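Local coordinates for protein GDP-6-deoxy-D-mannose reductase (Pseudomonas aeruginosa, PDB 6X3B) that binds NADPH and probably uses it to reduce GDP-4-dehydro-6-deoxy-D-mannose to GDP-D-rhamnose for lipopolysaccharide O-antigen synthesis, at residues A[28-33]-A[49-54]; A[36-41]-A[76-81]; A[190-195]-A[256-261]. All coordinates share one frame; numbering follows the deposited sequence.

Contact 1 of 3, residues A[28-33]-A[49-54]; sequences TGLSGF and WALLPV. With NDP (NADPH dihydro-nicotinamide-adenine-dinucleotide phosphate), chain E.
Leu30 is the second residue of a type I turn from Gly29 to Gly32; its partners Leu51 and Val54 lie on a segment that leaves strand 49-51, paired parallel with strand 23-28, as a loop. The turn is closed by Gly32 N bonding to Gly29 O (3.0 Å), and Gly32 takes the N-cap position of helix 33-44. Across the segments the contact is purely apolar and lies near the surface. Leu30 splits its two branches: CD1 slides past Val54 CG2 at 4.0 Å, each side chain running the opposite way to the other, while Leu30 CD2 meets Leu51 CD2 at 4.2 Å. The turn also serves NADPH. Ser31 OG, placed between backbone N and carbonyl carbon (chi1 74°), shares a hydrogen bond with the ribose hydroxyl O3B at 2.7 Å. Phe33 N, in the first turn of the helix, donates an almost straight bond to phosphate oxygen O2A (3.0 Å, 170°), and the next amide, Val34 N, also binds the cofactor. O2N of the second phosphate sits at the Phe33 ring edge, in its plane. This is the glycine-rich GxxGxxG loop of the Rossmann beta-alpha-beta unit, where a helix N-terminus meets the dinucleotide pyrophosphate.

Contact 2 of 3, residues A[36-41]-A[76-81]; sequences KHLQAY and AVIHLA. With NDP (NADPH dihydro-nicotinamide-adenine-dinucleotide phosphate), chain E.
Leu38 of helix 33-44 reaches toward strand 76-79 and its exit, where Ile78 and Leu80 point their side chains back at it. All three residues are buried, and the close part of the contact is small and wholly aliphatic. One methyl of the helix does the touching: Leu38 CD2 lies 4.1 Å from Ile78 CD1, the two side chains crossing obliquely, and at a looser 4.5 Å from Leu80 CD1. Both partners must extend to meet, since the CA atoms of Leu38 and Ile78 are 10.3 Å apart. With CG swung away from the backbone N (chi1 -179°), Leu38 points across the gap, and an extended chi2 (180°) puts Ile78 CD1 at the end of its chain.

Leu80 divides its work between protein and cofactor. While CD1 faces the helix, CD2 packs on the NADPH ribose next to the nicotinamide, 4.0 Å from C4D, and the Leu80 carbonyl O accepts a hydrogen bond from hydroxyl O3D at 2.9 Å. Ala81 follows beside the adenosine ribose, its CB 3.4 Å from NADPH O4B. Away from the strand the helix is open: Lys36, Gln39 and Ala40 are exposed and have no contact with 76-81.

On the reverse side of the strand, His79 NE2 is hydrogen-bonded to Thr104 OG1. On the helix-facing side, Ile78 and Leu80 also touch Ile123 of strand 119-123, and Val27 of strand 23-28 packs against both Leu38 and Leu80. Leu229 of helix 225-238 closes on Leu38 as well, so the leucine sits between a second helix and the parallel part of the Rossmann sheet, whose strand 76-79 runs between strands 23-28 and 119-123.

Contact 3 of 3, residues A[190-195]-A[256-261]; sequences FVIASA and RELIEL
Ile192 and Ala195 on helix 191-203 pack against Leu258 and Ile259 on helix 255-266, and every touch between the segments is apolar. Ile192 reaches across with CD1, 3.7 Å from Leu258 CB, the two side chains crossing at about a right angle; the same Ile192 CD1 lies 4.3 Å from Ile259 CG1, and Leu258 CD1 is 4.1 Å from Ile192 CG1. The bend at chi2 (-50°) turns the Ile192 methyl off the line of the chain. Where the backbones come nearest, with the CA atoms of Ala195 and Ile259 6.7 Å apart, Ala195 CB meets Ile259 CG1 at 4.1 Å. The axes run nearly parallel, 10.3 Å apart and crossing at -21°. The pair belongs to what is probably the smaller C-terminal domain, which in extended short-chain dehydrogenases generally binds the nucleotide sugar; Leu310 and Ile313 of helix 306-320 cover Ile192, and Leu211 of strand 210-213 lies against Ala195 and Ile259. Polar interactions lie around this apolar seam: Arg256 NE forms a salt bridge with Asp217, Glu257 pairs with Lys254, and Ser194 OG bonds to Gln198 one turn on. Phe190, at the N-cap position of helix 191-203, touches NADPH.

How the contacts relate
Contacts 1 and 2 lie side by side, their centres about 5 Å apart, and their segments alternate along the chain: 28-33, 36-41, 49-54, 76-81. Together they span the first part of the Rossmann domain, sharing helix 33-44 and the Rossmann sheet, and both touch NADPH. Thr28 joins them by two probable hydrogen bonds, its OG1 reaching His79 ND1 at 2.8 Å and Ala81 N at 3.0 Å. Contact 3 comes later in the chain, on the opposite side of the chain's centre, about 29 and 26 Å from the other two between centres. The Rossmann part holds the cofactor, and the sugar nucleotide probably binds between it and the smaller domain, as in relatives.

Contact 1 of 3, residues A[28-33]-A[49-54]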
loop_
_atom_site.group_PDB
_atom_site.type_symbol
_atom_site.label_atom_id
_atom_site.label_comp_id
_atom_site.label_asym_id
_atom_site.label_seq_id
_atom_site.Cartn_x
_atom_site.Cartn_y
_atom_site.Cartn_z
ATOM N N THR A 28 12.281 3.454 -17.247
ATOM C CA THR A 28 11.465 4.664 -17.242
ATOM C C THR A 28 12.174 5.748 -16.454
ATOM O O THR A 28 13.037 5.473 -15.626
ATOM C CB THR A 28 10.085 4.422 -16.612
ATOM O OG1 THR A 28 10.243 4.240 -15.195
ATOM C CG2 THR A 28 9.419 3.185 -17.227
ATOM N N GLY A 29 11.781 7.001 -16.695
ATOM C CA GLY A 29 12.365 8.095 -15.941
ATOM C C GLY A 29 13.792 8.404 -16.306
ATOM O O GLY A 29 14.534 8.961 -15.491
ATOM N N LEU A 30 14.214 8.033 -17.512
ATOM C CA LEU A 30 15.608 8.251 -17.886
ATOM C C LEU A 30 16.002 9.724 -17.855
ATOM O O LEU A 30 17.188 10.032 -17.701
ATOM C CB LEU A 30 15.879 7.663 -19.269
ATOM C CG LEU A 30 16.240 6.175 -19.251
ATOM C CD1 LEU A 30 16.238 5.649 -20.677
ATOM C CD2 LEU A 30 17.583 5.915 -18.558
ATOM N N SER A 31 15.045 10.638 -17.977
ATOM C CA SER A 31 15.383 12.053 -17.990
ATOM C C SER A 31 15.516 12.664 -16.600
ATOM O O SER A 31 15.935 13.819 -16.490
ATOM C CB SER A 31 14.342 12.830 -18.800
ATOM O OG SER A 31 13.130 12.948 -18.081
ATOM N N GLY A 32 15.186 11.933 -15.534
ATOM C CA GLY A 32 15.279 12.481 -14.194
ATOM C C GLY A 32 16.686 12.375 -13.620
ATOM O O GLY A 32 17.650 12.027 -14.305
ATOM N N PHE A 33 16.782 12.662 -12.312
ATOM C CA PHE A 33 18.063 12.707 -11.603
ATOM C C PHE A 33 18.792 11.367 -11.686
ATOM O O PHE A 33 19.920 11.285 -12.182
ATOM C CB PHE A 33 17.820 13.133 -10.147
ATOM C CG PHE A 33 18.939 12.774 -9.193
ATOM C CD1 PHE A 33 20.260 13.144 -9.450
ATOM C CD2 PHE A 33 18.658 12.083 -8.024
ATOM C CE1 PHE A 33 21.287 12.816 -8.566
ATOM C CE2 PHE A 33 19.673 11.761 -7.120
ATOM C CZ PHE A 33 20.990 12.130 -7.389
ATOM N N TRP A 49 23.660 -5.514 -19.246
ATOM C CA TRP A 49 22.431 -4.797 -19.566
ATOM C C TRP A 49 22.666 -3.866 -20.745
ATOM O O TRP A 49 23.538 -2.998 -20.693
ATOM C CB TRP A 49 21.936 -4.032 -18.340
ATOM C CG TRP A 49 21.912 -4.929 -17.153
ATOM C CD1 TRP A 49 22.774 -4.916 -16.089
ATOM C CD2 TRP A 49 21.020 -6.026 -16.932
ATOM N NE1 TRP A 49 22.455 -5.925 -15.213
ATOM C CE2 TRP A 49 21.383 -6.620 -15.704
ATOM C CE3 TRP A 49 19.937 -6.553 -17.644
ATOM C CZ2 TRP A 49 20.718 -7.717 -15.183
ATOM C CZ3 TRP A 49 19.267 -7.638 -17.119
ATOM C CH2 TRP A 49 19.658 -8.212 -15.901
ATOM N N ALA A 50 21.909 -4.070 -21.815
ATOM C CA ALA A 50 21.903 -3.169 -22.960
ATOM C C ALA A 50 20.678 -2.277 -22.850
ATOM O O ALA A 50 19.543 -2.770 -22.914
ATOM C CB ALA A 50 21.875 -3.933 -24.280
ATOM N N LEU A 51 20.906 -0.974 -22.718
ATOM C CA LEU A 51 19.810 -0.030 -22.521
ATOM C C LEU A 51 19.023 0.155 -23.812
ATOM O O LEU A 51 19.576 0.577 -24.837
ATOM C CB LEU A 51 20.350 1.306 -22.018
ATOM C CG LEU A 51 19.273 2.342 -21.654
ATOM C CD1 LEU A 51 18.310 1.823 -20.548
ATOM C CD2 LEU A 51 19.914 3.652 -21.221
ATOM N N LEU A 52 17.722 -0.125 -23.758
ATOM C CA LEU A 52 16.881 0.050 -24.935
ATOM C C LEU A 52 16.600 1.533 -25.180
ATOM O O LEU A 52 16.436 2.305 -24.227
ATOM C CB LEU A 52 15.553 -0.697 -24.784
ATOM C CG LEU A 52 15.675 -2.227 -24.811
ATOM C CD1 LEU A 52 14.333 -2.835 -24.392
ATOM C CD2 LEU A 52 16.110 -2.712 -26.201
ATOM N N PRO A 53 16.507 1.951 -26.440
ATOM C CA PRO A 53 16.103 3.329 -26.734
ATOM C C PRO A 53 14.636 3.547 -26.396
ATOM O O PRO A 53 13.825 2.619 -26.321
ATOM C CB PRO A 53 16.362 3.461 -28.243
ATOM C CG PRO A 53 16.224 2.047 -28.758
ATOM C CD PRO A 53 16.806 1.176 -27.662
ATOM N N VAL A 54 14.303 4.809 -26.158
ATOM C CA VAL A 54 12.923 5.225 -25.941
ATOM C C VAL A 54 12.411 5.787 -27.268
ATOM O O VAL A 54 12.919 6.822 -27.717
ATOM C CB VAL A 54 12.823 6.257 -24.814
ATOM C CG1 VAL A 54 11.353 6.559 -24.502
ATOM C CG2 VAL A 54 13.540 5.730 -23.576
HETATM P PA NDP E . 13.008 12.846 -10.766
HETATM O O1A NDP E . 11.817 13.582 -10.254
HETATM O O2A NDP E . 14.304 13.577 -10.878
HETATM O O5B NDP E . 12.656 12.174 -12.176
HETATM C C5B NDP E . 11.311 11.691 -12.406
HETATM C C4B NDP E . 11.225 11.120 -13.800
HETATM O O4B NDP E . 9.886 10.612 -14.028
HETATM C C3B NDP E . 11.505 12.103 -14.947
HETATM O O3B NDP E . 12.289 11.489 -15.963
HETATM C C2B NDP E . 10.107 12.463 -15.434
HETATM O O2B NDP E . 10.132 12.817 -16.814
HETATM C C1B NDP E . 9.388 11.136 -15.236
HETATM N N9A NDP E . 7.941 11.259 -15.134
HETATM C C8A NDP E . 7.237 11.964 -14.191
HETATM N N7A NDP E . 5.940 11.899 -14.354
HETATM C C5A NDP E . 5.776 11.101 -15.477
HETATM C C6A NDP E . 4.635 10.654 -16.167
HETATM N N6A NDP E . 3.406 10.986 -15.778
HETATM N N1A NDP E . 4.814 9.869 -17.256
HETATM C C2A NDP E . 6.068 9.563 -17.611
HETATM N N3A NDP E . 7.216 9.922 -17.043
HETATM C C4A NDP E . 7.002 10.700 -15.968
HETATM O O3 NDP E . 13.243 11.547 -9.858
HETATM P PN NDP E . 14.589 10.932 -9.248
HETATM O O1N NDP E . 15.472 10.513 -10.375
HETATM O O2N NDP E . 15.131 11.885 -8.237
HETATM O O5D NDP E . 14.025 9.631 -8.501
HETATM C C5D NDP E . 14.050 8.362 -9.197
HETATM C C4D NDP E . 13.293 7.341 -8.384
HETATM O O4D NDP E . 13.949 7.179 -7.101
HETATM C C3D NDP E . 11.831 7.690 -8.072
HETATM O O3D NDP E . 11.004 6.536 -8.132
HETATM C C2D NDP E . 11.934 8.258 -6.659
HETATM O O2D NDP E . 10.721 8.151 -5.930
HETATM C C1D NDP E . 13.034 7.394 -6.054
HETATM N N1N NDP E . 13.743 8.075 -4.930
HETATM C C2N NDP E . 14.604 9.113 -5.164
HETATM C C3N NDP E . 15.375 9.647 -4.168
HETATM C C7N NDP E . 16.078 10.922 -4.436
HETATM O O7N NDP E . 16.714 11.472 -3.532
HETATM N N7N NDP E . 16.002 11.436 -5.655
HETATM C C4N NDP E . 15.464 8.916 -2.873
HETATM C C5N NDP E . 14.458 7.852 -2.717
HETATM C C6N NDP E . 13.538 7.666 -3.635
HETATM P P2B NDP E . 9.672 14.350 -17.036
HETATM O O1X NDP E . 9.742 14.585 -18.529
HETATM O O2X NDP E . 8.261 14.475 -16.503
HETATM O O3X NDP E . 10.650 15.219 -16.273
#

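Contact 2 of 3, residues A[36-41]-A[76-81]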
loop_
_atom_site.group_PDB
_atom_site.type_symbol
_atom_site.label_atom_id
_atom_site.label_comp_id
_atom_site.label_asym_id
_atom_site.label_seq_id
_atom_site.Cartn_x
_atom_site.Cartn_y
_atom_site.Cartn_z
ATOM N N LYS A 36 19.379 9.867 -15.553
ATOM C CA LYS A 36 20.525 10.455 -16.299
ATOM C C LYS A 36 21.832 9.799 -15.842
ATOM O O LYS A 36 22.685 9.536 -16.697
ATOM C CB LYS A 36 20.548 11.976 -16.130
ATOM C CG LYS A 36 19.405 12.705 -16.821
ATOM C CD LYS A 36 19.366 14.181 -16.524
ATOM C CE LYS A 36 20.573 14.919 -17.064
ATOM N NZ LYS A 36 20.463 16.384 -16.869
ATOM N N HIS A 37 21.979 9.564 -14.537
ATOM C CA HIS A 37 23.192 8.899 -14.002
ATOM C C HIS A 37 23.223 7.438 -14.467
ATOM O O HIS A 37 24.321 6.936 -14.732
ATOM C CB HIS A 37 23.238 9.022 -12.477
ATOM C CG HIS A 37 23.757 10.338 -12.006
ATOM N ND1 HIS A 37 25.080 10.693 -12.131
ATOM C CD2 HIS A 37 23.137 11.383 -11.420
ATOM C CE1 HIS A 37 25.257 11.898 -11.639
ATOM N NE2 HIS A 37 24.082 12.343 -11.198
ATOM N N LEU A 38 22.059 6.790 -14.571
ATOM C CA LEU A 38 22.049 5.390 -14.997
ATOM C C LEU A 38 22.410 5.260 -16.472
ATOM O O LEU A 38 23.158 4.358 -16.855
ATOM C CB LEU A 38 20.684 4.751 -14.736
ATOM C CG LEU A 38 20.489 3.268 -15.100
ATOM C CD1 LEU A 38 21.642 2.405 -14.550
ATOM C CD2 LEU A 38 19.130 2.748 -14.595
ATOM N N GLN A 39 21.877 6.148 -17.318
ATOM C CA GLN A 39 22.254 6.121 -18.726
ATOM C C GLN A 39 23.758 6.316 -18.901
ATOM O O GLN A 39 24.391 5.631 -19.711
ATOM C CB GLN A 39 21.472 7.185 -19.498
ATOM C CG GLN A 39 21.805 7.195 -20.979
ATOM C CD GLN A 39 20.866 8.056 -21.785
ATOM O OE1 GLN A 39 19.861 8.544 -21.271
ATOM N NE2 GLN A 39 21.185 8.241 -23.064
ATOM N N ALA A 40 24.354 7.232 -18.138
ATOM C CA ALA A 40 25.799 7.435 -18.227
ATOM C C ALA A 40 26.552 6.210 -17.722
ATOM O O ALA A 40 27.518 5.764 -18.349
ATOM C CB ALA A 40 26.202 8.682 -17.435
ATOM N N TYR A 41 26.104 5.649 -16.598
ATOM C CA TYR A 41 26.697 4.435 -16.050
ATOM C C TYR A 41 26.720 3.328 -17.087
ATOM O O TYR A 41 27.765 2.719 -17.337
ATOM C CB TYR A 41 25.908 4.004 -14.805
ATOM C CG TYR A 41 26.520 2.882 -13.966
ATOM C CD1 TYR A 41 26.696 1.600 -14.481
ATOM C CD2 TYR A 41 26.866 3.102 -12.633
ATOM C CE1 TYR A 41 27.240 0.569 -13.702
ATOM C CE2 TYR A 41 27.405 2.084 -11.843
ATOM C CZ TYR A 41 27.588 0.823 -12.382
ATOM O OH TYR A 41 28.120 -0.170 -11.588
ATOM N N ALA A 76 14.222 -6.948 -18.881
ATOM C CA ALA A 76 14.119 -6.370 -17.549
ATOM C C ALA A 76 13.707 -4.917 -17.683
ATOM O O ALA A 76 14.021 -4.253 -18.669
ATOM C CB ALA A 76 15.448 -6.463 -16.783
ATOM N N VAL A 77 13.016 -4.430 -16.664
ATOM C CA VAL A 77 12.543 -3.059 -16.598
ATOM C C VAL A 77 12.939 -2.515 -15.237
ATOM O O VAL A 77 12.781 -3.208 -14.230
ATOM C CB VAL A 77 11.018 -2.996 -16.804
ATOM C CG1 VAL A 77 10.499 -1.570 -16.631
ATOM C CG2 VAL A 77 10.676 -3.522 -18.205
ATOM N N ILE A 78 13.501 -1.307 -15.206
ATOM C CA ILE A 78 13.673 -0.548 -13.968
ATOM C C ILE A 78 12.742 0.644 -14.056
ATOM O O ILE A 78 12.815 1.431 -15.012
ATOM C CB ILE A 78 15.119 -0.091 -13.742
ATOM C CG1 ILE A 78 16.066 -1.287 -13.682
ATOM C CG2 ILE A 78 15.221 0.709 -12.413
ATOM C CD1 ILE A 78 17.488 -0.863 -13.468
ATOM N N HIS A 79 11.842 0.763 -13.085
ATOM C CA HIS A 79 10.792 1.764 -13.130
ATOM C C HIS A 79 11.172 2.841 -12.119
ATOM O O HIS A 79 10.988 2.660 -10.913
ATOM C CB HIS A 79 9.429 1.127 -12.831
ATOM C CG HIS A 79 8.297 2.109 -12.766
ATOM N ND1 HIS A 79 8.208 3.211 -13.596
ATOM C CD2 HIS A 79 7.211 2.159 -11.954
ATOM C CE1 HIS A 79 7.107 3.886 -13.306
ATOM N NE2 HIS A 79 6.483 3.272 -12.311
ATOM N N LEU A 80 11.727 3.948 -12.625
ATOM C CA LEU A 80 12.100 5.118 -11.849
ATOM C C LEU A 80 11.075 6.237 -11.916
ATOM O O LEU A 80 10.994 7.036 -10.981
ATOM C CB LEU A 80 13.439 5.687 -12.347
ATOM C CG LEU A 80 14.713 4.847 -12.263
ATOM C CD1 LEU A 80 15.819 5.431 -13.169
ATOM C CD2 LEU A 80 15.184 4.811 -10.816
ATOM N N ALA A 81 10.294 6.311 -12.987
ATOM C CA ALA A 81 9.532 7.517 -13.291
ATOM C C ALA A 81 8.402 7.759 -12.295
ATOM O O ALA A 81 7.726 6.827 -11.846
ATOM C CB ALA A 81 8.945 7.435 -14.694
HETATM P PA NDP E . 13.008 12.846 -10.766
HETATM O O1A NDP E . 11.817 13.582 -10.254
HETATM O O2A NDP E . 14.304 13.577 -10.878
HETATM O O5B NDP E . 12.656 12.174 -12.176
HETATM C C5B NDP E . 11.311 11.691 -12.406
HETATM C C4B NDP E . 11.225 11.120 -13.800
HETATM O O4B NDP E . 9.886 10.612 -14.028
HETATM C C3B NDP E . 11.505 12.103 -14.947
HETATM O O3B NDP E . 12.289 11.489 -15.963
HETATM C C2B NDP E . 10.107 12.463 -15.434
HETATM O O2B NDP E . 10.132 12.817 -16.814
HETATM C C1B NDP E . 9.388 11.136 -15.236
HETATM N N9A NDP E . 7.941 11.259 -15.134
HETATM C C8A NDP E . 7.237 11.964 -14.191
HETATM N N7A NDP E . 5.940 11.899 -14.354
HETATM C C5A NDP E . 5.776 11.101 -15.477
HETATM C C6A NDP E . 4.635 10.654 -16.167
HETATM N N6A NDP E . 3.406 10.986 -15.778
HETATM N N1A NDP E . 4.814 9.869 -17.256
HETATM C C2A NDP E . 6.068 9.563 -17.611
HETATM N N3A NDP E . 7.216 9.922 -17.043
HETATM C C4A NDP E . 7.002 10.700 -15.968
HETATM O O3 NDP E . 13.243 11.547 -9.858
HETATM P PN NDP E . 14.589 10.932 -9.248
HETATM O O1N NDP E . 15.472 10.513 -10.375
HETATM O O2N NDP E . 15.131 11.885 -8.237
HETATM O O5D NDP E . 14.025 9.631 -8.501
HETATM C C5D NDP E . 14.050 8.362 -9.197
HETATM C C4D NDP E . 13.293 7.341 -8.384
HETATM O O4D NDP E . 13.949 7.179 -7.101
HETATM C C3D NDP E . 11.831 7.690 -8.072
HETATM O O3D NDP E . 11.004 6.536 -8.132
HETATM C C2D NDP E . 11.934 8.258 -6.659
HETATM O O2D NDP E . 10.721 8.151 -5.930
HETATM C C1D NDP E . 13.034 7.394 -6.054
HETATM N N1N NDP E . 13.743 8.075 -4.930
HETATM C C2N NDP E . 14.604 9.113 -5.164
HETATM C C3N NDP E . 15.375 9.647 -4.168
HETATM C C7N NDP E . 16.078 10.922 -4.436
HETATM O O7N NDP E . 16.714 11.472 -3.532
HETATM N N7N NDP E . 16.002 11.436 -5.655
HETATM C C4N NDP E . 15.464 8.916 -2.873
HETATM C C5N NDP E . 14.458 7.852 -2.717
HETATM C C6N NDP E . 13.538 7.666 -3.635
HETATM P P2B NDP E . 9.672 14.350 -17.036
HETATM O O1X NDP E . 9.742 14.585 -18.529
HETATM O O2X NDP E . 8.261 14.475 -16.503
HETATM O O3X NDP E . 10.650 15.219 -16.273
#

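Contact 3 of 3, residues A[190-195]-A[256-261]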
loop_
_atom_site.group_PDB
_atom_site.type_symbol
_atom_site.label_atom_id
_atom_site.label_comp_id
_atom_site.label_asym_id
_atom_site.label_seq_id
_atom_site.Cartn_x
_atom_site.Cartn_y
_atom_site.Cartn_z
ATOM N N PHE A 190 16.875 19.407 -1.115
ATOM C CA PHE A 190 17.634 18.624 -0.151
ATOM C C PHE A 190 18.754 19.475 0.436
ATOM O O PHE A 190 19.458 20.180 -0.293
ATOM C CB PHE A 190 18.212 17.375 -0.816
ATOM C CG PHE A 190 17.229 16.243 -0.936
ATOM C CD1 PHE A 190 16.760 15.586 0.201
ATOM C CD2 PHE A 190 16.771 15.839 -2.180
ATOM C CE1 PHE A 190 15.854 14.549 0.087
ATOM C CE2 PHE A 190 15.871 14.803 -2.300
ATOM C CZ PHE A 190 15.408 14.160 -1.168
ATOM N N VAL A 191 18.926 19.402 1.762
ATOM C CA VAL A 191 19.837 20.328 2.441
ATOM C C VAL A 191 21.272 20.162 1.937
ATOM O O VAL A 191 22.010 21.145 1.800
ATOM C CB VAL A 191 19.743 20.157 3.972
ATOM C CG1 VAL A 191 20.237 18.791 4.403
ATOM C CG2 VAL A 191 20.517 21.277 4.691
ATOM N N ILE A 192 21.696 18.930 1.650
ATOM C CA ILE A 192 23.077 18.736 1.213
ATOM C C ILE A 192 23.274 19.283 -0.189
ATOM O O ILE A 192 24.297 19.909 -0.486
ATOM C CB ILE A 192 23.483 17.256 1.298
ATOM C CG1 ILE A 192 23.506 16.801 2.757
ATOM C CG2 ILE A 192 24.857 17.061 0.638
ATOM C CD1 ILE A 192 24.299 17.726 3.683
ATOM N N ALA A 193 22.306 19.057 -1.074
ATOM C CA ALA A 193 22.408 19.618 -2.415
ATOM C C ALA A 193 22.389 21.141 -2.365
ATOM O O ALA A 193 23.171 21.804 -3.052
ATOM C CB ALA A 193 21.278 19.081 -3.298
ATOM N N SER A 194 21.520 21.716 -1.538
ATOM C CA SER A 194 21.465 23.171 -1.437
ATOM C C SER A 194 22.750 23.734 -0.837
ATOM O O SER A 194 23.248 24.775 -1.286
ATOM C CB SER A 194 20.257 23.586 -0.598
ATOM O OG SER A 194 20.308 24.965 -0.286
ATOM N N ALA A 195 23.285 23.068 0.192
ATOM C CA ALA A 195 24.527 23.515 0.815
ATOM C C ALA A 195 25.671 23.516 -0.189
ATOM O O ALA A 195 26.468 24.461 -0.229
ATOM C CB ALA A 195 24.870 22.624 2.021
ATOM N N ARG A 256 25.178 18.203 9.826
ATOM C CA ARG A 256 26.133 19.265 10.125
ATOM C C ARG A 256 27.556 18.858 9.759
ATOM O O ARG A 256 28.329 19.671 9.230
ATOM C CB ARG A 256 26.048 19.638 11.608
ATOM C CG ARG A 256 27.124 20.610 12.047
ATOM C CD ARG A 256 27.067 20.845 13.538
ATOM N NE ARG A 256 25.763 21.350 13.950
ATOM C CZ ARG A 256 25.373 22.618 13.837
ATOM N NH1 ARG A 256 26.190 23.530 13.328
ATOM N NH2 ARG A 256 24.161 22.977 14.245
ATOM N N GLU A 257 27.925 17.605 10.044
ATOM C CA GLU A 257 29.253 17.121 9.685
ATOM C C GLU A 257 29.429 17.040 8.175
ATOM O O GLU A 257 30.520 17.309 7.665
ATOM C CB GLU A 257 29.515 15.762 10.333
ATOM C CG GLU A 257 29.731 15.860 11.848
ATOM C CD GLU A 257 29.958 14.509 12.515
ATOM O OE1 GLU A 257 30.212 13.518 11.799
ATOM O OE2 GLU A 257 29.879 14.445 13.762
ATOM N N LEU A 258 28.376 16.678 7.437
ATOM C CA LEU A 258 28.472 16.724 5.980
ATOM C C LEU A 258 28.678 18.151 5.482
ATOM O O LEU A 258 29.491 18.385 4.580
ATOM C CB LEU A 258 27.228 16.114 5.342
ATOM C CG LEU A 258 27.029 14.632 5.617
ATOM C CD1 LEU A 258 25.784 14.105 4.924
ATOM C CD2 LEU A 258 28.259 13.911 5.116
ATOM N N ILE A 259 27.950 19.120 6.051
ATOM C CA ILE A 259 28.137 20.516 5.644
ATOM C C ILE A 259 29.561 20.975 5.931
ATOM O O ILE A 259 30.189 21.658 5.110
ATOM C CB ILE A 259 27.111 21.429 6.335
ATOM C CG1 ILE A 259 25.714 21.203 5.763
ATOM C CG2 ILE A 259 27.493 22.905 6.164
ATOM C CD1 ILE A 259 24.617 21.851 6.624
ATOM N N GLU A 260 30.090 20.616 7.104
ATOM C CA GLU A 260 31.467 20.959 7.432
ATOM C C GLU A 260 32.449 20.327 6.448
ATOM O O GLU A 260 33.423 20.970 6.039
ATOM C CB GLU A 260 31.783 20.538 8.866
ATOM C CG GLU A 260 31.171 21.500 9.908
ATOM C CD GLU A 260 31.274 20.972 11.320
ATOM O OE1 GLU A 260 32.041 21.550 12.129
ATOM O OE2 GLU A 260 30.586 19.970 11.620
ATOM N N LEU A 261 32.207 19.071 6.051
ATOM C CA LEU A 261 33.091 18.430 5.081
ATOM C C LEU A 261 32.988 19.093 3.712
ATOM O O LEU A 261 33.992 19.205 2.999
ATOM C CB LEU A 261 32.787 16.930 4.991
ATOM C CG LEU A 261 33.687 16.086 4.077
ATOM C CD1 LEU A 261 35.149 16.258 4.464
ATOM C CD2 LEU A 261 33.293 14.598 4.137
#